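Local coordinates for protein histone-lysine N-methyltransferase family member SUVH9 (Arabidopsis thaliana, PDB 4NJ5) that acts in gene silencing, lacks methyltransferase activity, and may bind methylated DNA and recruit RNA polymerase V to chromatin, at residues R70-I75 and Y170-R175; G102-T107 and I117-I122; Q155-G160 and F214-E219. All blocks are in the same frame, centred on the assembly; numbering follows the deposited sequence.

Contact 1: R70-I75 and Y170-R175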
ATOM      1  N   ARG A  70       3.924  14.023 -23.095  1.00 41.15           N
ATOM      2  CA  ARG A  70       4.595  13.666 -24.345  1.00 47.15           C
ATOM      3  C   ARG A  70       5.132  12.233 -24.364  1.00 47.42           C
ATOM      4  O   ARG A  70       5.730  11.799 -25.348  1.00 48.40           O
ATOM      5  CB  ARG A  70       5.718  14.660 -24.662  1.00 49.93           C
ATOM      6  CG  ARG A  70       5.230  16.088 -24.889  1.00 54.27           C
ATOM      7  CD  ARG A  70       6.377  17.030 -25.233  1.00 64.41           C
ATOM      8  NE  ARG A  70       5.932  18.419 -25.324  1.00 71.03           N
ATOM      9  CZ  ARG A  70       6.468  19.428 -24.641  1.00 74.44           C
ATOM     10  NH1 ARG A  70       7.481  19.211 -23.814  1.00 73.49           N
ATOM     11  NH2 ARG A  70       5.991  20.657 -24.790  1.00 77.42           N
ATOM     12  N   ILE A  71       4.906  11.499 -23.280  1.00 44.75           N
ATOM     13  CA  ILE A  71       5.364  10.119 -23.194  1.00 39.69           C
ATOM     14  C   ILE A  71       4.288   9.139 -23.647  1.00 33.98           C
ATOM     15  O   ILE A  71       3.210   9.074 -23.061  1.00 33.15           O
ATOM     16  CB  ILE A  71       5.802   9.757 -21.763  1.00 38.17           C
ATOM     17  CG1 ILE A  71       7.035  10.571 -21.367  1.00 34.67           C
ATOM     18  CG2 ILE A  71       6.084   8.264 -21.654  1.00 40.16           C
ATOM     19  CD1 ILE A  71       7.668  10.129 -20.070  1.00 31.19           C
ATOM     20  N   VAL A  72       4.584   8.383 -24.697  1.00 32.47           N
ATOM     21  CA  VAL A  72       3.690   7.320 -25.137  1.00 34.75           C
ATOM     22  C   VAL A  72       4.272   5.972 -24.723  1.00 37.86           C
ATOM     23  O   VAL A  72       5.488   5.768 -24.769  1.00 42.34           O
ATOM     24  CB  VAL A  72       3.394   7.386 -26.668  1.00 36.06           C
ATOM     25  CG1 VAL A  72       3.938   8.675 -27.263  1.00 32.22           C
ATOM     26  CG2 VAL A  72       3.947   6.169 -27.402  1.00 35.53           C
ATOM     27  N   GLY A  73       3.406   5.062 -24.290  1.00 33.87           N
ATOM     28  CA  GLY A  73       3.853   3.766 -23.819  1.00 35.21           C
ATOM     29  C   GLY A  73       4.135   3.782 -22.330  1.00 34.66           C
ATOM     30  O   GLY A  73       3.466   4.482 -21.578  1.00 38.11           O
ATOM     31  N   SER A  74       5.137   3.024 -21.905  1.00 31.48           N
ATOM     32  CA  SER A  74       5.424   2.867 -20.484  1.00 30.68           C
ATOM     33  C   SER A  74       5.894   4.165 -19.823  1.00 28.73           C
ATOM     34  O   SER A  74       6.621   4.951 -20.425  1.00 29.43           O
ATOM     35  CB  SER A  74       6.467   1.766 -20.272  1.00 29.69           C
ATOM     36  OG  SER A  74       6.121   0.592 -20.990  1.00 31.53           O
ATOM     37  N   ILE A  75       5.457   4.386 -18.586  1.00 25.02           N
ATOM     38  CA  ILE A  75       5.988   5.466 -17.768  1.00 24.98           C
ATOM     39  C   ILE A  75       7.133   4.891 -16.934  1.00 27.88           C
ATOM     40  O   ILE A  75       6.925   3.956 -16.155  1.00 29.87           O
ATOM     41  CB  ILE A  75       4.913   6.068 -16.836  1.00 23.29           C
ATOM     42  CG1 ILE A  75       3.693   6.525 -17.643  1.00 24.61           C
ATOM     43  CG2 ILE A  75       5.482   7.224 -16.026  1.00 23.49           C
ATOM     44  CD1 ILE A  75       3.988   7.612 -18.676  1.00 25.18           C
ATOM     45  N   TYR A 170      -1.950   4.836 -36.146  1.00 39.07           N
ATOM     46  CA  TYR A 170      -0.497   4.962 -36.036  1.00 39.70           C
ATOM     47  C   TYR A 170       0.134   3.878 -35.162  1.00 39.33           C
ATOM     48  O   TYR A 170       1.331   3.919 -34.882  1.00 42.20           O
ATOM     49  CB  TYR A 170      -0.109   6.356 -35.530  1.00 33.53           C
ATOM     50  CG  TYR A 170      -0.457   7.474 -36.490  1.00 34.71           C
ATOM     51  CD1 TYR A 170       0.329   7.728 -37.608  1.00 40.50           C
ATOM     52  CD2 TYR A 170      -1.568   8.276 -36.277  1.00 32.62           C
ATOM     53  CE1 TYR A 170       0.013   8.750 -38.490  1.00 39.97           C
ATOM     54  CE2 TYR A 170      -1.892   9.298 -37.149  1.00 34.15           C
ATOM     55  CZ  TYR A 170      -1.104   9.529 -38.255  1.00 36.32           C
ATOM     56  OH  TYR A 170      -1.426  10.552 -39.116  1.00 37.99           O
ATOM     57  N   GLY A 171      -0.675   2.909 -34.743  1.00 34.64           N
ATOM     58  CA  GLY A 171      -0.199   1.799 -33.937  1.00 35.04           C
ATOM     59  C   GLY A 171       0.356   2.213 -32.587  1.00 33.24           C
ATOM     60  O   GLY A 171       1.338   1.648 -32.108  1.00 32.53           O
ATOM     61  N   ILE A 172      -0.288   3.197 -31.969  1.00 35.36           N
ATOM     62  CA  ILE A 172       0.193   3.766 -30.713  1.00 35.95           C
ATOM     63  C   ILE A 172      -0.004   2.846 -29.514  1.00 35.01           C
ATOM     64  O   ILE A 172      -1.095   2.321 -29.286  1.00 40.35           O
ATOM     65  CB  ILE A 172      -0.478   5.127 -30.422  1.00 38.18           C
ATOM     66  CG1 ILE A 172      -0.037   6.162 -31.460  1.00 39.60           C
ATOM     67  CG2 ILE A 172      -0.163   5.602 -29.009  1.00 35.97           C
ATOM     68  CD1 ILE A 172       1.465   6.303 -31.589  1.00 36.92           C
ATOM     69  N   GLU A 173       1.069   2.648 -28.755  1.00 28.44           N
ATOM     70  CA  GLU A 173       0.981   1.971 -27.473  1.00 31.19           C
ATOM     71  C   GLU A 173       0.090   2.777 -26.540  1.00 33.39           C
ATOM     72  O   GLU A 173       0.377   3.939 -26.251  1.00 38.21           O
ATOM     73  CB  GLU A 173       2.363   1.856 -26.840  1.00 46.00           C
ATOM     74  CG  GLU A 173       3.222   0.736 -27.376  1.00 56.09           C
ATOM     75  CD  GLU A 173       4.618   0.740 -26.775  1.00 65.28           C
ATOM     76  OE1 GLU A 173       5.201   1.835 -26.619  1.00 67.80           O
ATOM     77  OE2 GLU A 173       5.133  -0.350 -26.446  1.00 67.43           O
ATOM     78  N   VAL A 174      -0.982   2.156 -26.063  1.00 23.87           N
ATOM     79  CA  VAL A 174      -1.916   2.822 -25.161  1.00 22.06           C
ATOM     80  C   VAL A 174      -1.873   2.213 -23.761  1.00 21.39           C
ATOM     81  O   VAL A 174      -2.015   1.003 -23.599  1.00 21.62           O
ATOM     82  CB  VAL A 174      -3.353   2.745 -25.706  1.00 26.10           C
ATOM     83  CG1 VAL A 174      -4.342   3.291 -24.693  1.00 22.39           C
ATOM     84  CG2 VAL A 174      -3.462   3.485 -27.035  1.00 27.27           C
ATOM     85  N   ARG A 175      -1.672   3.053 -22.750  1.00 20.75           N
ATOM     86  CA  ARG A 175      -1.730   2.594 -21.367  1.00 25.26           C
ATOM     87  C   ARG A 175      -3.173   2.317 -20.952  1.00 21.71           C
ATOM     88  O   ARG A 175      -4.077   3.102 -21.243  1.00 20.57           O
ATOM     89  CB  ARG A 175      -1.095   3.617 -20.420  1.00 24.00           C
ATOM     90  CG  ARG A 175       0.396   3.832 -20.649  1.00 23.55           C
ATOM     91  CD  ARG A 175       0.997   4.777 -19.618  1.00 25.07           C
ATOM     92  NE  ARG A 175       0.477   6.137 -19.735  1.00 28.60           N
ATOM     93  CZ  ARG A 175       0.982   7.068 -20.540  1.00 31.95           C
ATOM     94  NH1 ARG A 175       2.022   6.790 -21.316  1.00 26.54           N
ATOM     95  NH2 ARG A 175       0.443   8.280 -20.577  1.00 35.52           N
TER
HETATM   96  O   HOH W   1       1.050  10.687 -22.053  1.00 33.21           O
HETATM   97  O   HOH W   2       0.968   5.870 -24.506  1.00 22.39           O
HETATM   98  O   HOH W   3       6.966   1.816 -23.803  1.00 25.63           O
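Arg175, on strand 174-180, reaches into the loop 70-75 and grips two of its carbonyls. Both segments belong to the SRA domain, and the contact pins the loop leading to strand 83-84 against the domain's sheet. Arg175 NH1 donates to Gly73 O at 2.7 Å and to Ile71 O at 3.1 Å. Both oxygens lie in the guanidinium plane. The N-H toward Ile71 is almost straight, yet NH1 stands well above that carbonyl's plane. A bend at chi3 (-66°) turns the guanidinium so that its edge, at NH1, meets Gly73 O. Elsewhere, NE is held by Leu95 O.

Two waters extend these bonds. Water 1 bridges Arg175 NH2 and Ile71 O. Water 2 accepts from Gly73 N and donates to Glu173 O, joining the two backbones.

Ile75 crosses the arginine at about a right angle, with CD1 over one guanidinium face, offset toward the rim, 3.4 Å from NH1. The one apolar pair is Val72 CG2 with Ile172 CG2, loose at 4.4 Å. A methionine in place of Arg175 would probably leave the carbonyls of Ile71 and Gly73 without their shared donor and let the loop shift. Glycine suits position 73: its backbone angles are unfavourable for other residues, and Glu173 OE1 lies 3.7 Å from Gly73 CA.

Contact 2: G102-T107 and I117-I122; sequences GIDFLT and IATSVI
Asp104 and Ser120 pair at the centre of an antiparallel beta hairpin in the SRA domain, formed by strands 103-106 and 117-124. A classic beta bulge interrupts the pairing. Thr119 and Ser120 both face Asp104, and the register shifts by one residue before Phe105.

The backbone is the tight part. Asp104 N gives a nearly straight bond to Ser120 O at 2.8 Å. Asp104 O receives Thr119 N at 2.9 Å and, weakly, Ser120 N. Beyond the bulge, Leu106 and Ile117 exchange a pair of bonds. At the other end Ile122 N donates to Gly102 O, which also takes a CA-H...O contact from Val121.

On the face toward helix 159-169, Ile103 CG2 packs on Ala118 CB at 3.9 Å. Met164 of that helix touches both residues. The other face carries Asp104 and Ser120, whose polar ends look beyond the hairpin. The aspartate is held by Gly97 N, His98 and a salt bridge to Lys69, while Ser120 OG bonds to Leu95 O. These three partners of Asp104, one of them a lysine, would be expected to favour a charged carboxylate.

Toward the turn the backbones stay close, but the side chains of Phe105 and Leu106 are partly exposed. Leu106 CB only just meets Thr119 CG2, at 4.1 Å. Phe105 CG sits between the backbone N and the carbonyl carbon (chi1 57°), which carries the ring away from the partner strand, toward Ala163 of helix 159-169. Its CB stays behind, 3.4 Å from Ile117 O.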
ATOM      1  N   GLY A 102     -12.457   9.061 -19.570  1.00 21.79           N
ATOM      2  CA  GLY A 102     -11.892   7.760 -19.862  1.00 28.85           C
ATOM      3  C   GLY A 102     -10.643   7.866 -20.715  1.00 25.29           C
ATOM      4  O   GLY A 102      -9.642   7.201 -20.455  1.00 23.04           O
ATOM      5  N   ILE A 103     -10.698   8.715 -21.736  1.00 25.82           N
ATOM      6  CA  ILE A 103      -9.593   8.843 -22.674  1.00 24.61           C
ATOM      7  C   ILE A 103      -8.714  10.048 -22.371  1.00 25.36           C
ATOM      8  O   ILE A 103      -9.200  11.176 -22.284  1.00 28.49           O
ATOM      9  CB  ILE A 103     -10.103   8.982 -24.120  1.00 27.94           C
ATOM     10  CG1 ILE A 103     -11.046   7.828 -24.468  1.00 22.36           C
ATOM     11  CG2 ILE A 103      -8.931   9.058 -25.097  1.00 22.96           C
ATOM     12  CD1 ILE A 103     -11.982   8.143 -25.614  1.00 23.30           C
ATOM     13  N   ASP A 104      -7.418   9.804 -22.214  1.00 24.20           N
ATOM     14  CA  ASP A 104      -6.446  10.887 -22.197  1.00 26.96           C
ATOM     15  C   ASP A 104      -5.672  10.871 -23.518  1.00 30.04           C
ATOM     16  O   ASP A 104      -5.383   9.801 -24.068  1.00 30.96           O
ATOM     17  CB  ASP A 104      -5.498  10.753 -21.007  1.00 26.19           C
ATOM     18  CG  ASP A 104      -4.630  11.982 -20.818  1.00 30.34           C
ATOM     19  OD1 ASP A 104      -4.981  13.039 -21.382  1.00 30.73           O
ATOM     20  OD2 ASP A 104      -3.607  11.898 -20.104  1.00 32.78           O
ATOM     21  N   PHE A 105      -5.340  12.050 -24.032  1.00 31.74           N
ATOM     22  CA  PHE A 105      -4.681  12.122 -25.334  1.00 36.89           C
ATOM     23  C   PHE A 105      -3.699  13.286 -25.487  1.00 40.39           C
ATOM     24  O   PHE A 105      -3.744  14.266 -24.745  1.00 41.09           O
ATOM     25  CB  PHE A 105      -5.712  12.145 -26.464  1.00 32.50           C
ATOM     26  CG  PHE A 105      -6.697  13.273 -26.369  1.00 37.65           C
ATOM     27  CD1 PHE A 105      -6.460  14.469 -27.023  1.00 44.74           C
ATOM     28  CD2 PHE A 105      -7.859  13.140 -25.628  1.00 39.72           C
ATOM     29  CE1 PHE A 105      -7.362  15.511 -26.941  1.00 47.26           C
ATOM     30  CE2 PHE A 105      -8.766  14.182 -25.539  1.00 43.92           C
ATOM     31  CZ  PHE A 105      -8.517  15.367 -26.197  1.00 46.24           C
ATOM     32  N   LEU A 106      -2.775  13.175 -26.406  1.00 40.20           N
ATOM     33  CA  LEU A 106      -1.751  14.172 -26.599  1.00 44.79           C
ATOM     34  C   LEU A 106      -1.895  14.814 -27.966  1.00 49.66           C
ATOM     35  O   LEU A 106      -1.843  14.165 -28.954  1.00 51.40           O
ATOM     36  CB  LEU A 106      -0.416  13.437 -26.466  1.00 44.88           C
ATOM     37  CG  LEU A 106       0.895  14.057 -26.817  1.00 44.97           C
ATOM     38  CD1 LEU A 106       1.202  15.096 -25.793  1.00 43.19           C
ATOM     39  CD2 LEU A 106       1.966  13.025 -26.874  1.00 44.28           C
ATOM     40  N   THR A 107      -2.088  16.103 -28.044  1.00 80.20           N
ATOM     41  CA  THR A 107      -2.229  16.721 -29.360  1.00 85.65           C
ATOM     42  C   THR A 107      -1.008  16.774 -30.238  1.00 93.49           C
ATOM     43  O   THR A 107      -1.143  16.862 -31.443  1.00 99.08           O
ATOM     44  CB  THR A 107      -2.769  18.120 -29.318  1.00 63.88           C
ATOM     45  OG1 THR A 107      -1.912  18.896 -28.495  1.00 65.74           O
ATOM     46  CG2 THR A 107      -4.137  18.110 -28.782  1.00 60.39           C
ATOM     47  N   ILE A 117      -3.346  11.862 -30.513  1.00 30.98           N
ATOM     48  CA  ILE A 117      -3.341  10.417 -30.327  1.00 33.77           C
ATOM     49  C   ILE A 117      -3.609  10.066 -28.868  1.00 27.89           C
ATOM     50  O   ILE A 117      -3.083  10.701 -27.961  1.00 27.74           O
ATOM     51  CB  ILE A 117      -2.009   9.788 -30.781  1.00 34.25           C
ATOM     52  CG1 ILE A 117      -0.821  10.577 -30.222  1.00 33.75           C
ATOM     53  CG2 ILE A 117      -1.934   9.744 -32.299  1.00 32.57           C
ATOM     54  CD1 ILE A 117       0.524   9.922 -30.469  1.00 32.78           C
ATOM     55  N   ALA A 118      -4.443   9.057 -28.651  1.00 26.68           N
ATOM     56  CA  ALA A 118      -4.786   8.632 -27.303  1.00 25.13           C
ATOM     57  C   ALA A 118      -3.598   7.920 -26.671  1.00 24.85           C
ATOM     58  O   ALA A 118      -2.972   7.076 -27.307  1.00 25.46           O
ATOM     59  CB  ALA A 118      -5.993   7.720 -27.336  1.00 24.33           C
ATOM     60  N   THR A 119      -3.286   8.259 -25.423  1.00 24.12           N
ATOM     61  CA  THR A 119      -2.128   7.664 -24.759  1.00 28.14           C
ATOM     62  C   THR A 119      -2.509   6.831 -23.541  1.00 28.89           C
ATOM     63  O   THR A 119      -1.691   6.064 -23.023  1.00 26.80           O
ATOM     64  CB  THR A 119      -1.116   8.734 -24.313  1.00 28.01           C
ATOM     65  OG1 THR A 119      -1.753   9.646 -23.412  1.00 24.01           O
ATOM     66  CG2 THR A 119      -0.578   9.495 -25.515  1.00 31.05           C
ATOM     67  N   SER A 120      -3.747   6.982 -23.083  1.00 26.81           N
ATOM     68  CA  SER A 120      -4.166   6.305 -21.869  1.00 28.17           C
ATOM     69  C   SER A 120      -5.680   6.200 -21.753  1.00 28.89           C
ATOM     70  O   SER A 120      -6.404   7.155 -22.048  1.00 29.62           O
ATOM     71  CB  SER A 120      -3.602   7.033 -20.648  1.00 26.23           C
ATOM     72  OG  SER A 120      -3.554   6.173 -19.526  1.00 29.73           O
ATOM     73  N   VAL A 121      -6.153   5.037 -21.315  1.00 19.86           N
ATOM     74  CA  VAL A 121      -7.577   4.840 -21.078  1.00 21.26           C
ATOM     75  C   VAL A 121      -7.850   4.288 -19.686  1.00 19.16           C
ATOM     76  O   VAL A 121      -7.044   3.548 -19.126  1.00 18.95           O
ATOM     77  CB  VAL A 121      -8.220   3.904 -22.126  1.00 20.15           C
ATOM     78  CG1 VAL A 121      -8.231   4.566 -23.498  1.00 20.81           C
ATOM     79  CG2 VAL A 121      -7.490   2.575 -22.172  1.00 20.28           C
ATOM     80  N   ILE A 122      -8.995   4.668 -19.131  1.00 23.05           N
ATOM     81  CA  ILE A 122      -9.463   4.119 -17.871  1.00 25.20           C
ATOM     82  C   ILE A 122     -10.551   3.107 -18.177  1.00 27.41           C
ATOM     83  O   ILE A 122     -11.544   3.435 -18.822  1.00 31.48           O
ATOM     84  CB  ILE A 122     -10.059   5.204 -16.963  1.00 28.71           C
ATOM     85  CG1 ILE A 122      -9.098   6.382 -16.822  1.00 28.38           C
ATOM     86  CG2 ILE A 122     -10.384   4.624 -15.596  1.00 31.01           C
ATOM     87  CD1 ILE A 122      -7.882   6.076 -15.977  1.00 28.91           C
TER

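Contact 3: Q155-G160 and F214-E219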
ATOM      1  N   GLN A 155     -22.539  10.338 -30.263  1.00 25.67           N
ATOM      2  CA  GLN A 155     -21.127  10.636 -30.089  1.00 28.55           C
ATOM      3  C   GLN A 155     -20.578  11.242 -31.375  1.00 29.47           C
ATOM      4  O   GLN A 155     -21.146  11.062 -32.453  1.00 30.91           O
ATOM      5  CB  GLN A 155     -20.346   9.379 -29.697  1.00 24.96           C
ATOM      6  CG  GLN A 155     -20.632   8.918 -28.276  1.00 27.20           C
ATOM      7  CD  GLN A 155     -19.663   7.860 -27.781  1.00 28.91           C
ATOM      8  OE1 GLN A 155     -18.797   7.396 -28.522  1.00 24.07           O
ATOM      9  NE2 GLN A 155     -19.808   7.474 -26.517  1.00 33.68           N
ATOM     10  N   ARG A 156     -19.489  11.989 -31.258  1.00 25.25           N
ATOM     11  CA  ARG A 156     -18.840  12.546 -32.436  1.00 28.38           C
ATOM     12  C   ARG A 156     -17.387  12.126 -32.494  1.00 25.43           C
ATOM     13  O   ARG A 156     -16.742  11.963 -31.457  1.00 22.04           O
ATOM     14  CB  ARG A 156     -19.000  14.070 -32.477  1.00 41.21           C
ATOM     15  CG  ARG A 156     -20.426  14.494 -32.777  1.00 49.53           C
ATOM     16  CD  ARG A 156     -20.668  15.973 -32.579  1.00 57.74           C
ATOM     17  NE  ARG A 156     -22.062  16.329 -32.848  1.00 62.97           N
ATOM     18  CZ  ARG A 156     -22.527  16.726 -34.029  1.00 63.09           C
ATOM     19  NH1 ARG A 156     -21.711  16.837 -35.069  1.00 63.12           N
ATOM     20  NH2 ARG A 156     -23.812  17.018 -34.171  1.00 62.48           N
ATOM     21  N   LEU A 157     -16.886  11.931 -33.708  1.00 29.03           N
ATOM     22  CA  LEU A 157     -15.506  11.511 -33.894  1.00 27.82           C
ATOM     23  C   LEU A 157     -14.578  12.710 -33.738  1.00 26.03           C
ATOM     24  O   LEU A 157     -13.979  13.187 -34.701  1.00 28.82           O
ATOM     25  CB  LEU A 157     -15.326  10.853 -35.259  1.00 29.08           C
ATOM     26  CG  LEU A 157     -14.042  10.051 -35.462  1.00 31.61           C
ATOM     27  CD1 LEU A 157     -13.924   8.962 -34.406  1.00 28.23           C
ATOM     28  CD2 LEU A 157     -13.994   9.456 -36.865  1.00 28.45           C
ATOM     29  N   GLU A 158     -14.490  13.208 -32.508  1.00 25.83           N
ATOM     30  CA  GLU A 158     -13.663  14.362 -32.186  1.00 29.81           C
ATOM     31  C   GLU A 158     -13.009  14.114 -30.837  1.00 28.33           C
ATOM     32  O   GLU A 158     -13.405  13.202 -30.111  1.00 27.65           O
ATOM     33  CB  GLU A 158     -14.515  15.633 -32.106  1.00 36.62           C
ATOM     34  CG  GLU A 158     -15.442  15.869 -33.290  1.00 44.72           C
ATOM     35  CD  GLU A 158     -16.339  17.076 -33.093  1.00 52.02           C
ATOM     36  OE1 GLU A 158     -16.958  17.193 -32.012  1.00 53.78           O
ATOM     37  OE2 GLU A 158     -16.417  17.914 -34.018  1.00 56.39           O
ATOM     38  N   GLY A 159     -12.015  14.933 -30.504  1.00 29.68           N
ATOM     39  CA  GLY A 159     -11.329  14.842 -29.229  1.00 24.55           C
ATOM     40  C   GLY A 159     -10.811  13.454 -28.914  1.00 24.87           C
ATOM     41  O   GLY A 159     -10.012  12.893 -29.663  1.00 34.14           O
ATOM     42  N   GLY A 160     -11.284  12.894 -27.804  1.00 20.70           N
ATOM     43  CA  GLY A 160     -10.834  11.591 -27.348  1.00 22.30           C
ATOM     44  C   GLY A 160     -11.083  10.476 -28.344  1.00 23.16           C
ATOM     45  O   GLY A 160     -10.213   9.635 -28.571  1.00 20.54           O
ATOM     46  N   PHE A 214     -18.970   5.307 -30.583  1.00 17.35           N
ATOM     47  CA  PHE A 214     -17.829   4.682 -31.236  1.00 19.78           C
ATOM     48  C   PHE A 214     -17.216   3.598 -30.346  1.00 22.10           C
ATOM     49  O   PHE A 214     -17.099   3.765 -29.133  1.00 18.17           O
ATOM     50  CB  PHE A 214     -16.782   5.730 -31.629  1.00 24.12           C
ATOM     51  CG  PHE A 214     -17.280   6.741 -32.626  1.00 23.44           C
ATOM     52  CD1 PHE A 214     -17.796   7.956 -32.203  1.00 24.64           C
ATOM     53  CD2 PHE A 214     -17.238   6.475 -33.987  1.00 22.18           C
ATOM     54  CE1 PHE A 214     -18.255   8.891 -33.120  1.00 22.67           C
ATOM     55  CE2 PHE A 214     -17.696   7.405 -34.907  1.00 22.82           C
ATOM     56  CZ  PHE A 214     -18.204   8.615 -34.472  1.00 22.93           C
ATOM     57  N   LYS A 215     -16.836   2.481 -30.960  1.00 22.71           N
ATOM     58  CA  LYS A 215     -16.238   1.373 -30.230  1.00 21.81           C
ATOM     59  C   LYS A 215     -14.853   1.012 -30.765  1.00 23.41           C
ATOM     60  O   LYS A 215     -14.598   1.074 -31.968  1.00 23.29           O
ATOM     61  CB  LYS A 215     -17.161   0.154 -30.258  1.00 31.94           C
ATOM     62  CG  LYS A 215     -18.195   0.146 -29.142  1.00 39.58           C
ATOM     63  CD  LYS A 215     -19.242  -0.936 -29.351  1.00 43.88           C
ATOM     64  CE  LYS A 215     -20.035  -1.171 -28.079  1.00 42.24           C
ATOM     65  NZ  LYS A 215     -20.258   0.103 -27.348  1.00 40.62           N
ATOM     66  N   TYR A 216     -13.962   0.635 -29.855  1.00 23.87           N
ATOM     67  CA  TYR A 216     -12.583   0.336 -30.206  1.00 26.63           C
ATOM     68  C   TYR A 216     -12.154  -0.958 -29.533  1.00 31.51           C
ATOM     69  O   TYR A 216     -12.407  -1.166 -28.347  1.00 32.68           O
ATOM     70  CB  TYR A 216     -11.664   1.481 -29.772  1.00 25.12           C
ATOM     71  CG  TYR A 216     -12.149   2.854 -30.181  1.00 27.87           C
ATOM     72  CD1 TYR A 216     -11.747   3.427 -31.381  1.00 32.51           C
ATOM     73  CD2 TYR A 216     -13.009   3.579 -29.366  1.00 27.34           C
ATOM     74  CE1 TYR A 216     -12.188   4.684 -31.756  1.00 30.79           C
ATOM     75  CE2 TYR A 216     -13.457   4.833 -29.734  1.00 25.54           C
ATOM     76  CZ  TYR A 216     -13.041   5.380 -30.926  1.00 27.22           C
ATOM     77  OH  TYR A 216     -13.485   6.629 -31.291  1.00 30.62           O
ATOM     78  N   ARG A 217     -11.518  -1.835 -30.297  1.00 34.52           N
ATOM     79  CA  ARG A 217     -11.045  -3.099 -29.761  1.00 34.54           C
ATOM     80  C   ARG A 217      -9.579  -2.989 -29.370  1.00 34.06           C
ATOM     81  O   ARG A 217      -8.718  -2.731 -30.213  1.00 39.95           O
ATOM     82  CB  ARG A 217     -11.248  -4.222 -30.772  1.00 38.23           C
ATOM     83  CG  ARG A 217     -10.476  -5.483 -30.450  1.00 40.68           C
ATOM     84  CD  ARG A 217     -10.735  -6.556 -31.487  1.00 43.88           C
ATOM     85  NE  ARG A 217     -11.626  -7.588 -30.974  1.00 45.79           N
ATOM     86  CZ  ARG A 217     -11.213  -8.753 -30.490  1.00 47.28           C
ATOM     87  NH1 ARG A 217      -9.918  -9.038 -30.465  1.00 48.33           N
ATOM     88  NH2 ARG A 217     -12.093  -9.635 -30.041  1.00 50.41           N
ATOM     89  N   LEU A 218      -9.313  -3.177 -28.082  1.00 24.30           N
ATOM     90  CA  LEU A 218      -7.967  -3.086 -27.534  1.00 26.99           C
ATOM     91  C   LEU A 218      -7.403  -4.473 -27.252  1.00 29.51           C
ATOM     92  O   LEU A 218      -8.075  -5.321 -26.666  1.00 29.02           O
ATOM     93  CB  LEU A 218      -7.970  -2.262 -26.244  1.00 38.41           C
ATOM     94  CG  LEU A 218      -7.710  -0.759 -26.368  1.00 40.70           C
ATOM     95  CD1 LEU A 218      -8.746  -0.089 -27.254  1.00 41.17           C
ATOM     96  CD2 LEU A 218      -7.679  -0.110 -24.993  1.00 39.59           C
ATOM     97  N   GLU A 219      -6.166  -4.700 -27.680  1.00 33.69           N
ATOM     98  CA  GLU A 219      -5.499  -5.972 -27.442  1.00 37.08           C
ATOM     99  C   GLU A 219      -4.164  -5.737 -26.752  1.00 38.48           C
ATOM    100  O   GLU A 219      -3.400  -4.854 -27.144  1.00 40.13           O
ATOM    101  CB  GLU A 219      -5.300  -6.737 -28.753  1.00 34.12           C
ATOM    102  CG  GLU A 219      -6.573  -7.376 -29.287  1.00 38.57           C
ATOM    103  CD  GLU A 219      -6.372  -8.063 -30.626  1.00 40.62           C
ATOM    104  OE1 GLU A 219      -5.216  -8.143 -31.092  1.00 39.33           O
ATOM    105  OE2 GLU A 219      -7.377  -8.521 -31.212  1.00 41.65           O
TER
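Phe214 carries the contact, with Gln155 and Leu157 as its main partners; Arg156 adds only backbone. The chain at 155-158 runs toward helix 159-169, and strand 212-220 belongs to the sheet of the SRA domain. The contact therefore fastens the approach to the helix onto the strand.

Gln155 and Phe214 run past each other in opposite directions. The amide and ring planes are 31° apart. Gln155 CB touches the ring at CD1, at 3.8 Å. Its chain is extended beyond CG and brings OE1 to the backbone of Phe214. There Phe214 N donates to Gln155 OE1 at 2.9 Å, with an angle of 165° at the hydrogen. The donor lies well above the amide plane, so the bond does not follow a lone pair. The other end of the amide is held too: NE2 donates to Gly141 O, next to strand 136-140.

Leu157 crosses the phenylalanine at about a right angle. Its CG is anti to the backbone N (chi1 -165°), and CD1 comes to rest over the centre of one ring face. This is a CH-pi contact, with CD1 4.1 Å from the ring centroid. Leu157 CB meets the rim at CZ, at 3.7 Å. The backbone also approaches the ring, as Arg156 C and Leu157 N each lie 3.4 Å from Phe214 CE1. An inverse gamma turn centred on Leu157 bends the chain beside the ring. The same CD1 touches Tyr216 OH at 3.9 Å, and Tyr216 also packs on Met164 of the helix.

The chemistry is mixed. One amide ties two backbone sites, Phe214 N and Gly141 O, which should fix its rotation, while one face of the ring is covered by the methyl of a leucine that is itself exposed.

Overall arrangement
All three contacts lie in the SRA domain and reach its mixed sheet. Contacts 1 and 2 have centres 9 Å apart and meet directly, because strands 174-180 and 117-124 are parallel neighbours. Arg175 N lies 3.0 Å from Thr119 O, and Arg175 O lies 2.8 Å from Val121 N, both probable hydrogen bonds. Contacts 2 and 3, with centres 11 Å apart, meet by packing: Phe105 CE2 is 3.6 Å from Gly160 N, and Val121 CG2 is 3.9 Å from Leu218 CD2. Contacts 1 and 3 do not touch, their nearest atoms being about 5 Å apart. All three lie away from the zinc sites of the pre-SET domain.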